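Local coordinates for protein epoxide hydrolase (Aspergillus niger, PDB 1QO7) that probably hydrolyses epoxides to vicinal diols, as an alpha/beta-hydrolase-fold enzyme related to the mammalian microsomal epoxide hydrolases, at residues I109-G114 and I185-D190. The protein carries 2 engineered substitutions. Residues are numbered along the deposited sequence; the frame is centred on the assembly and turned at random.
Sequences IALLHG and IIQGGD
Ala-110 N donates to Ile-185 O, Gln-187 N to Ala-110 O and Leu-112 N to Gln-187 O (2.8 to 3.0 Å), zipping strands 107-112 and 184-188 together as parallel neighbours in the central sheet of the alpha/beta-hydrolase fold. Gln-187 faces helix 379-393. Its CB meets Leu-111 CD2 at 3.5 Å; CG, set anti to the backbone N (chi1 -161°), passes the same methyl at 4.2 Å. A bend at chi2 then turns the amide away, CD and NE2 standing farther from that methyl than CB and CG do. OE1, farther still, accepts hydrogen bonds from His-210 and Asn-212, so two bonds grip the oxygen of this buried residue. On the other face, Leu-112 CD1 reaches Ile-186 CG2 (3.7 Å), and both side chains pack against helix 191-202. Past the strands, Gly-189 leads into Asp-190, the predicted nucleophile, in the strained turn expected of a nucleophile elbow (phi 49°, psi -134°). Its OD2 lies 3.4 Å from Gly-114 CA, and His-372 touches the same side chain. His-113, Gly-114 and Trp-115 begin an HGWP form of the HGxP motif, whose backbone probably contributes to the oxyanion hole; here Trp-115 N donates to OD2, which would hold the carboxylate's rotation.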
# COMPACT_ATOMS: atom_id res chain seq x y z
N ILE A 109 -26.55 15.18 -19.87
CA ILE A 109 -25.37 15.32 -19.02
C ILE A 109 -25.00 13.98 -18.40
O ILE A 109 -25.86 13.25 -17.91
CB ILE A 109 -25.62 16.30 -17.86
CG1 ILE A 109 -26.14 17.64 -18.38
CG2 ILE A 109 -24.33 16.53 -17.09
CD1 ILE A 109 -26.45 18.64 -17.28
N ALA A 110 -23.71 13.64 -18.44
CA ALA A 110 -23.25 12.41 -17.81
C ALA A 110 -22.42 12.86 -16.60
O ALA A 110 -21.53 13.69 -16.74
CB ALA A 110 -22.37 11.59 -18.77
N LEU A 111 -22.74 12.32 -15.42
CA LEU A 111 -22.03 12.65 -14.18
C LEU A 111 -21.11 11.46 -13.89
O LEU A 111 -21.60 10.35 -13.69
CB LEU A 111 -23.03 12.83 -13.03
CG LEU A 111 -24.15 13.87 -13.24
CD1 LEU A 111 -25.10 13.87 -12.05
CD2 LEU A 111 -23.53 15.23 -13.42
N LEU A 112 -19.80 11.69 -13.89
CA LEU A 112 -18.83 10.59 -13.69
C LEU A 112 -18.16 10.55 -12.32
O LEU A 112 -17.51 11.51 -11.91
CB LEU A 112 -17.75 10.64 -14.77
CG LEU A 112 -18.23 10.77 -16.22
CD1 LEU A 112 -17.02 10.82 -17.16
CD2 LEU A 112 -19.13 9.60 -16.58
N HIS A 113 -18.31 9.41 -11.65
CA HIS A 113 -17.72 9.21 -10.32
C HIS A 113 -16.26 8.81 -10.39
O HIS A 113 -15.68 8.71 -11.47
CB HIS A 113 -18.49 8.14 -9.54
CG HIS A 113 -18.25 6.74 -10.04
ND1 HIS A 113 -19.08 6.11 -10.94
CD2 HIS A 113 -17.25 5.87 -9.78
CE1 HIS A 113 -18.60 4.91 -11.21
NE2 HIS A 113 -17.49 4.74 -10.52
N GLY A 114 -15.67 8.55 -9.23
CA GLY A 114 -14.28 8.14 -9.18
C GLY A 114 -14.10 7.04 -8.15
O GLY A 114 -15.03 6.31 -7.84
N ILE A 185 -22.92 16.91 -22.29
CA ILE A 185 -21.93 17.57 -21.45
C ILE A 185 -21.50 16.58 -20.38
O ILE A 185 -22.24 15.66 -20.05
CB ILE A 185 -22.53 18.84 -20.79
CG1 ILE A 185 -22.84 19.87 -21.88
CG2 ILE A 185 -21.56 19.42 -19.76
CD1 ILE A 185 -23.39 21.18 -21.38
N ILE A 186 -20.28 16.75 -19.86
CA ILE A 186 -19.78 15.85 -18.83
C ILE A 186 -19.37 16.59 -17.57
O ILE A 186 -18.81 17.69 -17.63
CB ILE A 186 -18.55 15.07 -19.34
CG1 ILE A 186 -18.98 14.13 -20.46
CG2 ILE A 186 -17.89 14.30 -18.19
CD1 ILE A 186 -17.89 13.83 -21.41
N GLN A 187 -19.67 15.97 -16.43
CA GLN A 187 -19.28 16.53 -15.14
C GLN A 187 -18.42 15.43 -14.54
O GLN A 187 -18.83 14.27 -14.53
CB GLN A 187 -20.49 16.79 -14.23
CG GLN A 187 -20.23 17.76 -13.08
CD GLN A 187 -19.22 17.25 -12.06
OE1 GLN A 187 -18.20 17.90 -11.80
NE2 GLN A 187 -19.50 16.10 -11.47
N GLY A 188 -17.23 15.77 -14.07
CA GLY A 188 -16.39 14.73 -13.51
C GLY A 188 -15.45 15.15 -12.41
O GLY A 188 -14.96 16.28 -12.39
N GLY A 189 -15.21 14.23 -11.48
CA GLY A 189 -14.29 14.46 -10.38
C GLY A 189 -13.46 13.19 -10.25
O GLY A 189 -13.83 12.16 -10.80
N ASP A 190 -12.34 13.27 -9.55
CA ASP A 190 -11.46 12.11 -9.36
C ASP A 190 -11.17 11.43 -10.71
O ASP A 190 -10.87 12.11 -11.70
CB ASP A 190 -12.11 11.10 -8.41
CG ASP A 190 -11.11 10.11 -7.85
OD1 ASP A 190 -10.30 10.49 -6.97
OD2 ASP A 190 -11.13 8.93 -8.28